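Local coordinates for Glyoxalase/bleomycin resistance protein/dioxygenase (Nocardioides sp., PDB 4MYM) that has no established substrate but probably acts, like other members of the glyoxalase/bleomycin resistance/dioxygenase superfamily, as a metal-dependent enzyme or a small-molecule-binding resistance protein, at residues 34-39 / 145-150; 45-50 / 139-144; 101-106 / 149-154. All coordinates share one frame; numbering follows the deposited sequence.

Interaction 1 (34-39 / 145-150); sequences LCLVTH and CGEFWE
Leu36 lays its CD1 methyl over the flat face of the Glu147 carboxylate, 3.5 Å from OE2, and the two side chains cross at about a right angle. The rest of the contact belongs to Cys145. Its CB lies against Leu36 CB at 3.7 Å and also touches the Val37 carbonyl oxygen. With SG turned anti to its own carbonyl carbon (chi1 -65°), the sulfur packs against Thr38, 3.6 Å from CB. Thr38 OG1 itself is hydrogen-bonded to Ser44.

Glu147 is buried, and its carboxylate is gripped at both oxygens. OE1 takes the Cys145 N-H at 2.9 Å on its syn lone pair, through a rather bent bond. OE2 offers its anti lone pair to Trp149 NE1, in the plane of the indole, at 3.0 Å, and it also hydrogen-bonds Tyr48 OH. These partners fix the rotation of the carboxylate and hold its face flat under Leu36. A water accepts from Val37 N at 3.0 Å and lies equally close to Cys145 O, bridging the two backbones.

Strand 33-38 belongs to one sheet, which a strand of the second subunit continues beyond it, and strand 147-154 belongs to the other. The contact joins the two mixed sheets, each with strand order 1-4-3-2, characteristic of the paired beta-alpha-beta-beta-beta modules of the vicinal oxygen chelate fold.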
loop_
_atom_site.group_PDB
_atom_site.type_symbol
_atom_site.label_atom_id
_atom_site.label_comp_id
_atom_site.label_asym_id
_atom_site.label_seq_id
_atom_site.Cartn_x
_atom_site.Cartn_y
_atom_site.Cartn_z
ATOM N N LEU A 34 0.361 1.864 -5.056
ATOM C CA LEU A 34 -0.086 0.715 -4.264
ATOM C C LEU A 34 -1.045 -0.062 -5.132
ATOM O O LEU A 34 -2.088 0.464 -5.525
ATOM C CB LEU A 34 -0.774 1.172 -2.977
ATOM C CG LEU A 34 -1.541 0.073 -2.232
ATOM C CD1 LEU A 34 -0.586 -1.000 -1.741
ATOM C CD2 LEU A 34 -2.330 0.674 -1.079
ATOM N N CYS A 35 -0.685 -1.307 -5.455
ATOM C CA CYS A 35 -1.446 -2.102 -6.393
ATOM C C CYS A 35 -2.034 -3.345 -5.713
ATOM O O CYS A 35 -1.320 -4.282 -5.315
ATOM C CB CYS A 35 -0.584 -2.494 -7.582
ATOM S SG CYS A 35 -1.514 -3.319 -8.873
ATOM N N LEU A 36 -3.349 -3.316 -5.562
ATOM C CA LEU A 36 -4.068 -4.407 -4.944
ATOM C C LEU A 36 -4.252 -5.538 -5.949
ATOM O O LEU A 36 -4.459 -5.302 -7.150
ATOM C CB LEU A 36 -5.426 -3.924 -4.434
ATOM C CG LEU A 36 -5.422 -2.706 -3.499
ATOM C CD1 LEU A 36 -6.827 -2.394 -3.019
ATOM C CD2 LEU A 36 -4.512 -2.906 -2.311
ATOM N N VAL A 37 -4.197 -6.760 -5.441
ATOM C CA VAL A 37 -4.404 -7.948 -6.250
ATOM C C VAL A 37 -5.899 -8.249 -6.233
ATOM O O VAL A 37 -6.492 -8.451 -5.168
ATOM C CB VAL A 37 -3.571 -9.121 -5.713
ATOM C CG1 VAL A 37 -3.905 -10.417 -6.440
ATOM C CG2 VAL A 37 -2.090 -8.793 -5.842
ATOM N N THR A 38 -6.510 -8.238 -7.412
ATOM C CA THR A 38 -7.939 -8.488 -7.528
ATOM C C THR A 38 -8.216 -9.827 -8.235
ATOM O O THR A 38 -7.324 -10.400 -8.894
ATOM C CB THR A 38 -8.665 -7.317 -8.245
ATOM O OG1 THR A 38 -10.088 -7.477 -8.128
ATOM C CG2 THR A 38 -8.284 -7.235 -9.711
ATOM N N HIS A 39 -9.438 -10.329 -8.042
ATOM C CA HIS A 39 -9.954 -11.501 -8.757
ATOM C C HIS A 39 -11.214 -11.168 -9.554
ATOM O O HIS A 39 -11.816 -12.040 -10.180
ATOM C CB HIS A 39 -10.234 -12.632 -7.768
ATOM C CG HIS A 39 -9.051 -12.976 -6.930
ATOM N ND1 HIS A 39 -7.984 -13.701 -7.414
ATOM C CD2 HIS A 39 -8.738 -12.651 -5.656
ATOM C CE1 HIS A 39 -7.077 -13.830 -6.463
ATOM N NE2 HIS A 39 -7.503 -13.189 -5.392
ATOM N N CYS A 145 -10.298 -6.529 -2.347
ATOM C CA CYS A 145 -9.039 -7.151 -2.758
ATOM C C CYS A 145 -8.242 -7.716 -1.583
ATOM O O CYS A 145 -6.997 -7.715 -1.597
ATOM C CB CYS A 145 -8.197 -6.134 -3.538
ATOM S SG CYS A 145 -8.944 -5.641 -5.102
ATOM N N GLY A 146 -8.955 -8.212 -0.569
ATOM C CA GLY A 146 -8.318 -8.768 0.614
ATOM C C GLY A 146 -7.803 -7.741 1.596
ATOM O O GLY A 146 -7.399 -8.083 2.694
ATOM N N GLU A 147 -7.779 -6.473 1.204
ATOM C CA GLU A 147 -7.280 -5.447 2.092
ATOM C C GLU A 147 -8.385 -5.013 3.048
ATOM O O GLU A 147 -9.583 -5.224 2.784
ATOM C CB GLU A 147 -6.775 -4.232 1.302
ATOM C CG GLU A 147 -7.820 -3.181 0.946
ATOM C CD GLU A 147 -8.746 -3.566 -0.198
ATOM O OE1 GLU A 147 -8.798 -4.749 -0.610
ATOM O OE2 GLU A 147 -9.433 -2.653 -0.702
ATOM N N PHE A 148 -7.966 -4.386 4.137
ATOM C CA PHE A 148 -8.864 -3.516 4.887
ATOM C C PHE A 148 -8.308 -2.112 4.964
ATOM O O PHE A 148 -7.099 -1.893 4.811
ATOM C CB PHE A 148 -9.205 -4.061 6.282
ATOM C CG PHE A 148 -8.062 -4.135 7.258
ATOM C CD1 PHE A 148 -7.017 -5.048 7.097
ATOM C CD2 PHE A 148 -8.079 -3.362 8.412
ATOM C CE1 PHE A 148 -6.001 -5.141 8.040
ATOM C CE2 PHE A 148 -7.064 -3.443 9.344
ATOM C CZ PHE A 148 -6.032 -4.343 9.172
ATOM N N TRP A 149 -9.220 -1.183 5.206
ATOM C CA TRP A 149 -8.939 0.244 5.330
ATOM C C TRP A 149 -9.134 0.707 6.761
ATOM O O TRP A 149 -10.037 0.232 7.471
ATOM C CB TRP A 149 -9.883 1.031 4.427
ATOM C CG TRP A 149 -9.636 0.834 2.949
ATOM C CD1 TRP A 149 -9.883 -0.291 2.211
ATOM C CD2 TRP A 149 -9.120 1.804 2.031
ATOM N NE1 TRP A 149 -9.540 -0.085 0.892
ATOM C CE2 TRP A 149 -9.064 1.192 0.756
ATOM C CE3 TRP A 149 -8.691 3.131 2.165
ATOM C CZ2 TRP A 149 -8.596 1.870 -0.384
ATOM C CZ3 TRP A 149 -8.224 3.794 1.050
ATOM C CH2 TRP A 149 -8.179 3.162 -0.213
ATOM N N GLU A 150 -8.263 1.614 7.183
ATOM C CA GLU A 150 -8.347 2.264 8.463
ATOM C C GLU A 150 -8.398 3.769 8.204
ATOM O O GLU A 150 -7.599 4.294 7.434
ATOM C CB GLU A 150 -7.133 1.942 9.307
ATOM C CG GLU A 150 -7.107 2.662 10.660
ATOM C CD GLU A 150 -5.759 2.639 11.324
ATOM O OE1 GLU A 150 -4.773 3.098 10.702
ATOM O OE2 GLU A 150 -5.668 2.199 12.483
HETATM O O HOH W 1 -4.359 -6.665 -2.494
#

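Interaction 2 (45-50 / 139-144); sequences VEFYTT and IYFPGP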
loop_
_atom_site.group_PDB
_atom_site.type_symbol
_atom_site.label_atom_id
_atom_site.label_comp_id
_atom_site.label_asym_id
_atom_site.label_seq_id
_atom_site.Cartn_x
_atom_site.Cartn_y
_atom_site.Cartn_z
ATOM N N VAL A 45 -13.202 -2.073 -9.399
ATOM C CA VAL A 45 -13.288 -0.713 -9.936
ATOM C C VAL A 45 -14.577 -0.025 -9.435
ATOM O O VAL A 45 -14.541 1.120 -9.011
ATOM C CB VAL A 45 -13.219 -0.698 -11.489
ATOM C CG1 VAL A 45 -13.652 0.648 -12.065
ATOM C CG2 VAL A 45 -11.817 -1.059 -11.966
ATOM N N GLU A 46 -15.692 -0.742 -9.461
ATOM C CA GLU A 46 -16.971 -0.208 -8.975
ATOM C C GLU A 46 -16.897 0.245 -7.504
ATOM O O GLU A 46 -17.381 1.328 -7.151
ATOM C CB GLU A 46 -18.066 -1.268 -9.167
ATOM C CG GLU A 46 -19.455 -0.884 -8.670
ATOM C CD GLU A 46 -20.094 0.258 -9.453
ATOM O OE1 GLU A 46 -19.578 0.643 -10.538
ATOM O OE2 GLU A 46 -21.133 0.776 -8.974
ATOM N N PHE A 47 -16.262 -0.564 -6.662
ATOM C CA PHE A 47 -16.109 -0.243 -5.236
ATOM C C PHE A 47 -15.310 1.048 -5.005
ATOM O O PHE A 47 -15.781 1.968 -4.335
ATOM C CB PHE A 47 -15.454 -1.430 -4.503
ATOM C CG PHE A 47 -15.231 -1.201 -3.027
ATOM C CD1 PHE A 47 -14.088 -0.573 -2.570
ATOM C CD2 PHE A 47 -16.169 -1.638 -2.087
ATOM C CE1 PHE A 47 -13.878 -0.357 -1.216
ATOM C CE2 PHE A 47 -15.965 -1.431 -0.730
ATOM C CZ PHE A 47 -14.812 -0.792 -0.292
ATOM N N TYR A 48 -14.107 1.143 -5.579
ATOM C CA TYR A 48 -13.239 2.283 -5.261
ATOM C C TYR A 48 -13.738 3.589 -5.841
ATOM O O TYR A 48 -13.550 4.642 -5.221
ATOM C CB TYR A 48 -11.778 2.021 -5.661
ATOM C CG TYR A 48 -11.256 0.791 -4.965
ATOM C CD1 TYR A 48 -10.879 0.826 -3.617
ATOM C CD2 TYR A 48 -11.212 -0.428 -5.634
ATOM C CE1 TYR A 48 -10.438 -0.324 -2.970
ATOM C CE2 TYR A 48 -10.774 -1.574 -5.004
ATOM C CZ TYR A 48 -10.398 -1.522 -3.684
ATOM O OH TYR A 48 -9.973 -2.681 -3.104
ATOM N N THR A 49 -14.367 3.516 -7.015
ATOM C CA THR A 49 -14.948 4.691 -7.659
ATOM C C THR A 49 -16.218 5.166 -6.944
ATOM O O THR A 49 -16.279 6.300 -6.477
ATOM C CB THR A 49 -15.272 4.438 -9.144
ATOM O OG1 THR A 49 -16.105 3.277 -9.275
ATOM C CG2 THR A 49 -13.990 4.220 -9.933
ATOM N N THR A 50 -17.221 4.301 -6.841
ATOM C CA THR A 50 -18.528 4.744 -6.316
ATOM C C THR A 50 -18.557 4.897 -4.793
ATOM O O THR A 50 -19.215 5.803 -4.283
ATOM C CB THR A 50 -19.670 3.813 -6.750
ATOM O OG1 THR A 50 -19.555 2.576 -6.051
ATOM C CG2 THR A 50 -19.629 3.575 -8.259
ATOM N N ILE A 139 -11.705 3.753 12.558
ATOM C CA ILE A 139 -12.712 2.898 11.959
ATOM C C ILE A 139 -12.028 1.995 10.928
ATOM O O ILE A 139 -11.034 2.384 10.297
ATOM C CB ILE A 139 -13.863 3.695 11.319
ATOM C CG1 ILE A 139 -13.336 4.744 10.329
ATOM C CG2 ILE A 139 -14.693 4.352 12.431
ATOM C CD1 ILE A 139 -14.411 5.619 9.720
ATOM N N TYR A 140 -12.550 0.781 10.795
ATOM C CA TYR A 140 -11.973 -0.236 9.899
ATOM C C TYR A 140 -13.059 -0.833 8.993
ATOM O O TYR A 140 -14.181 -1.062 9.448
ATOM C CB TYR A 140 -11.317 -1.329 10.737
ATOM C CG TYR A 140 -10.206 -0.831 11.620
ATOM C CD1 TYR A 140 -8.923 -0.669 11.123
ATOM C CD2 TYR A 140 -10.433 -0.518 12.956
ATOM C CE1 TYR A 140 -7.898 -0.211 11.927
ATOM C CE2 TYR A 140 -9.418 -0.065 13.768
ATOM C CZ TYR A 140 -8.159 0.102 13.247
ATOM O OH TYR A 140 -7.163 0.570 14.043
ATOM N N PHE A 141 -12.742 -1.048 7.710
ATOM C CA PHE A 141 -13.631 -1.696 6.766
ATOM C C PHE A 141 -12.861 -2.522 5.733
ATOM O O PHE A 141 -11.765 -2.123 5.323
ATOM C CB PHE A 141 -14.592 -0.708 6.065
ATOM C CG PHE A 141 -13.922 0.372 5.244
ATOM C CD1 PHE A 141 -13.780 0.233 3.866
ATOM C CD2 PHE A 141 -13.507 1.554 5.834
ATOM C CE1 PHE A 141 -13.210 1.236 3.103
ATOM C CE2 PHE A 141 -12.938 2.568 5.074
ATOM C CZ PHE A 141 -12.790 2.409 3.711
ATOM N N PRO A 142 -13.420 -3.683 5.335
ATOM C CA PRO A 142 -12.832 -4.486 4.269
ATOM C C PRO A 142 -13.063 -3.887 2.883
ATOM O O PRO A 142 -14.096 -3.261 2.628
ATOM C CB PRO A 142 -13.587 -5.814 4.377
ATOM C CG PRO A 142 -14.945 -5.418 4.847
ATOM C CD PRO A 142 -14.738 -4.225 5.747
ATOM N N GLY A 143 -12.087 -4.058 2.000
ATOM C CA GLY A 143 -12.287 -3.797 0.578
ATOM C C GLY A 143 -12.336 -5.131 -0.161
ATOM O O GLY A 143 -12.163 -6.184 0.450
ATOM N N PRO A 144 -12.576 -5.092 -1.476
ATOM C CA PRO A 144 -12.766 -6.303 -2.280
ATOM C C PRO A 144 -11.473 -7.039 -2.710
ATOM O O PRO A 144 -11.561 -8.075 -3.377
ATOM C CB PRO A 144 -13.525 -5.789 -3.509
ATOM C CG PRO A 144 -13.160 -4.338 -3.627
ATOM C CD PRO A 144 -12.867 -3.855 -2.232
#
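Phe47 and Tyr48, neighbours on helix 41-51, close on Pro144 together. The Phe47 side chain runs anti to its backbone N (chi1 179°), which carries the ring out from the helix. One face of that ring meets the proline: Pro144 CD sits over it in a CH-pi contact, 3.6 Å from the centroid and 16° off the normal. Tyr48 and Pro144 point at each other from opposite directions, and the phenol end makes the contact, OH lying 3.2 Å from Pro144 CD. The two aromatic rings are also turned against each other: Phe47 CD1 stands 3.6 Å above the plane of the Tyr48 ring, toward its rim, while Tyr48 CG lies at the edge of the Phe47 ring.

Farther out, the end of Phe47 reaches the strand. Its CZ comes to 4.3 Å from Phe141 CE1, so the two rings meet edge against edge. The same CZ rests near Pro142 O and at 4.0 Å from Gly143 CA, where the backbone leaves strand 136-142. Ile123 touches both phenylalanines, and the Phe141 ring stacks with Trp149, so Phe47 joins a hydrophobic cluster with Phe141, Ile123 and Trp149.

Inside the helix, Thr49 OG1 bonds Val45 O at 2.7 Å from the face of the carbonyl plane opposite to that used by Thr49 N. Thr50 does the same with Glu46 O.

Helix 41-51, packed on strands 63-66 and 72-77 of one sheet, thus meets the turn after strand 136-142 of the other, consistent with the two-sheet vicinal oxygen chelate fold. The joint is mostly apolar, with two oxygens, Tyr48 OH and Pro142 O, facing carbon. Tyr48 OH is hydrogen-bonded to Glu147, so its contact with Pro144 CD is an extra one beside a satisfied hydroxyl.

Interaction 3 (101-106 / 149-154); sequences VAVELS and WEYFAW
Val101 to Leu105 run parallel to Trp149 to Ala153, the strand axes 19° apart, and backbone hydrogen bonds set the register. Glu150 N gives to Val101 O, and Glu150 O takes Val103 N at 2.8 Å. The pattern repeats one step on, with Phe152 N bonded to Val103 O and Leu105 N to Phe152 O at 2.7 Å. CA-H groups of Trp149, Ala102, Tyr151 and Glu104 point at the same carbonyl oxygens. Pairing first and last strands (order 1-4-3-2) is consistent with a beta-alpha-beta-beta-beta module of the vicinal oxygen chelate fold.

CH-pi contacts cover both faces of the pair. On the side of Val101 and Val103, Val101 CG1 lies over the six-membered ring of Trp149, 3.7 Å from its centroid, while Val103 CG2 meets the rim of that indole near its plane. Val103 CB covers one face of the Tyr151 ring. On the side of Ala102 and Glu104, Phe152 takes the torsion that places CG between N and the carbonyl carbon (chi1 72°), swinging its ring beneath Glu104. Glu104 CA then stands 4.0 Å from the ring centroid, and CB rests 3.5 Å from CZ. Phe152 CE2 in turn lies above one face of the Trp154 indole.

Polar links at the far end run through water. One water joins Glu104 OE2, Leu105 O and Trp154 N; a second, in the indole plane, donates to Glu104 OE1 at 2.7 Å and accepts from Trp154 NE1. Glu150 OE1, 3.5 Å from Ala102 CB, bonds a buffer molecule probably left from crystallisation.

The chemistry is thus divided by position: aliphatic-aromatic packing through the buried middle, and a hydrated carboxylate at the more exposed end, where the extended Glu104 chain (chi2 174°) runs out past the rim of the Phe152 ring, its charge probably eased by the two waters.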
loop_
_atom_site.group_PDB
_atom_site.type_symbol
_atom_site.label_atom_id
_atom_site.label_comp_id
_atom_site.label_asym_id
_atom_site.label_seq_id
_atom_site.Cartn_x
_atom_site.Cartn_y
_atom_site.Cartn_z
ATOM N N VAL A 101 -4.652 -0.449 4.410
ATOM C CA VAL A 101 -4.482 0.861 3.790
ATOM C C VAL A 101 -5.008 1.893 4.787
ATOM O O VAL A 101 -6.184 1.828 5.148
ATOM C CB VAL A 101 -5.241 0.901 2.448
ATOM C CG1 VAL A 101 -5.073 2.241 1.765
ATOM C CG2 VAL A 101 -4.732 -0.218 1.540
ATOM N N ALA A 102 -4.162 2.834 5.236
ATOM C CA ALA A 102 -4.561 3.787 6.276
ATOM C C ALA A 102 -4.615 5.235 5.780
ATOM O O ALA A 102 -3.765 5.691 4.997
ATOM C CB ALA A 102 -3.658 3.676 7.488
ATOM N N VAL A 103 -5.638 5.932 6.265
ATOM C CA VAL A 103 -5.963 7.282 5.884
ATOM C C VAL A 103 -6.031 8.111 7.162
ATOM O O VAL A 103 -6.926 7.918 7.970
ATOM C CB VAL A 103 -7.329 7.304 5.168
ATOM C CG1 VAL A 103 -7.759 8.722 4.842
ATOM C CG2 VAL A 103 -7.306 6.426 3.925
ATOM N N GLU A 104 -5.080 9.019 7.366
ATOM C CA GLU A 104 -5.078 9.795 8.577
ATOM C C GLU A 104 -6.013 10.983 8.365
ATOM O O GLU A 104 -5.872 11.695 7.389
ATOM C CB GLU A 104 -3.692 10.319 8.928
ATOM C CG GLU A 104 -3.723 11.126 10.223
ATOM C CD GLU A 104 -2.366 11.571 10.722
ATOM O OE1 GLU A 104 -1.322 11.147 10.164
ATOM O OE2 GLU A 104 -2.355 12.365 11.689
ATOM N N LEU A 105 -6.953 11.183 9.285
ATOM C CA LEU A 105 -7.791 12.389 9.284
ATOM C C LEU A 105 -7.300 13.385 10.342
ATOM O O LEU A 105 -6.473 13.049 11.185
ATOM C CB LEU A 105 -9.250 12.013 9.518
ATOM C CG LEU A 105 -9.894 11.053 8.507
ATOM C CD1 LEU A 105 -11.395 11.028 8.702
ATOM C CD2 LEU A 105 -9.573 11.411 7.057
ATOM N N SER A 106 -7.826 14.607 10.295
ATOM C CA SER A 106 -7.300 15.707 11.095
ATOM C C SER A 106 -7.903 15.866 12.486
ATOM O O SER A 106 -7.409 16.671 13.256
ATOM C CB SER A 106 -7.468 17.023 10.335
ATOM O OG SER A 106 -6.833 16.930 9.081
ATOM N N TRP A 149 -9.220 -1.183 5.206
ATOM C CA TRP A 149 -8.939 0.244 5.330
ATOM C C TRP A 149 -9.134 0.707 6.761
ATOM O O TRP A 149 -10.037 0.232 7.471
ATOM C CB TRP A 149 -9.883 1.031 4.427
ATOM C CG TRP A 149 -9.636 0.834 2.949
ATOM C CD1 TRP A 149 -9.883 -0.291 2.211
ATOM C CD2 TRP A 149 -9.120 1.804 2.031
ATOM N NE1 TRP A 149 -9.540 -0.085 0.892
ATOM C CE2 TRP A 149 -9.064 1.192 0.756
ATOM C CE3 TRP A 149 -8.691 3.131 2.165
ATOM C CZ2 TRP A 149 -8.596 1.870 -0.384
ATOM C CZ3 TRP A 149 -8.224 3.794 1.050
ATOM C CH2 TRP A 149 -8.179 3.162 -0.213
ATOM N N GLU A 150 -8.263 1.614 7.183
ATOM C CA GLU A 150 -8.347 2.264 8.463
ATOM C C GLU A 150 -8.398 3.769 8.204
ATOM O O GLU A 150 -7.599 4.294 7.434
ATOM C CB GLU A 150 -7.133 1.942 9.307
ATOM C CG GLU A 150 -7.107 2.662 10.660
ATOM C CD GLU A 150 -5.759 2.639 11.324
ATOM O OE1 GLU A 150 -4.773 3.098 10.702
ATOM O OE2 GLU A 150 -5.668 2.199 12.483
ATOM N N TYR A 151 -9.378 4.443 8.797
ATOM C CA TYR A 151 -9.351 5.897 8.917
ATOM C C TYR A 151 -9.064 6.125 10.385
ATOM O O TYR A 151 -9.685 5.493 11.250
ATOM C CB TYR A 151 -10.687 6.539 8.529
ATOM C CG TYR A 151 -11.035 6.614 7.062
ATOM C CD1 TYR A 151 -10.628 5.637 6.152
ATOM C CD2 TYR A 151 -11.838 7.645 6.581
ATOM C CE1 TYR A 151 -10.970 5.711 4.816
ATOM C CE2 TYR A 151 -12.192 7.713 5.248
ATOM C CZ TYR A 151 -11.748 6.745 4.367
ATOM O OH TYR A 151 -12.119 6.810 3.043
ATOM N N PHE A 152 -8.091 6.976 10.693
ATOM C CA PHE A 152 -7.691 7.205 12.065
ATOM C C PHE A 152 -7.382 8.683 12.274
ATOM O O PHE A 152 -7.034 9.389 11.323
ATOM C CB PHE A 152 -6.498 6.342 12.492
ATOM C CG PHE A 152 -5.170 6.756 11.893
ATOM C CD1 PHE A 152 -4.824 6.385 10.595
ATOM C CD2 PHE A 152 -4.257 7.482 12.635
ATOM C CE1 PHE A 152 -3.607 6.767 10.041
ATOM C CE2 PHE A 152 -3.042 7.869 12.077
ATOM C CZ PHE A 152 -2.715 7.499 10.792
ATOM N N ALA A 153 -7.551 9.124 13.515
ATOM C CA ALA A 153 -7.128 10.455 13.941
ATOM C C ALA A 153 -6.631 10.395 15.384
ATOM O O ALA A 153 -7.188 9.681 16.229
ATOM C CB ALA A 153 -8.258 11.447 13.774
ATOM N N TRP A 154 -5.550 11.126 15.650
ATOM C CA TRP A 154 -4.892 11.078 16.941
ATOM C C TRP A 154 -5.734 11.799 17.991
ATOM O O TRP A 154 -6.292 12.850 17.718
ATOM C CB TRP A 154 -3.507 11.731 16.883
ATOM C CG TRP A 154 -2.541 11.006 16.013
ATOM C CD1 TRP A 154 -1.897 11.501 14.931
ATOM C CD2 TRP A 154 -2.123 9.646 16.148
ATOM N NE1 TRP A 154 -1.104 10.536 14.375
ATOM C CE2 TRP A 154 -1.228 9.383 15.101
ATOM C CE3 TRP A 154 -2.434 8.620 17.043
ATOM C CZ2 TRP A 154 -0.625 8.137 14.924
ATOM C CZ3 TRP A 154 -1.841 7.381 16.869
ATOM C CH2 TRP A 154 -0.941 7.154 15.816
HETATM O O HOH W 2 -4.662 12.739 13.212
HETATM O O HOH W 3 0.555 10.361 11.947
#

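How the interactions relate
Interactions 1 and 3 share strand 147-154, with Trp149 and Glu150 in common, and lie about 16 Å apart between centres; interaction 2 uses the neighbouring strand 136-142 of the same sheet. Interactions 1 and 2, about 9 Å apart, meet where Tyr48 OH comes to 2.5 Å from Glu147 OE2. Interactions 2 and 3 are linked by Trp149 N and Phe141 O, 2.7 Å apart. Glu150 OE2 has a weak hydrogen bond from Tyr140 OH, on the side where the buffer molecule binds and may mark a pocket. Interactions 1 and 3 both reach strands of the second subunit, so each sheet runs on across the dimer interface.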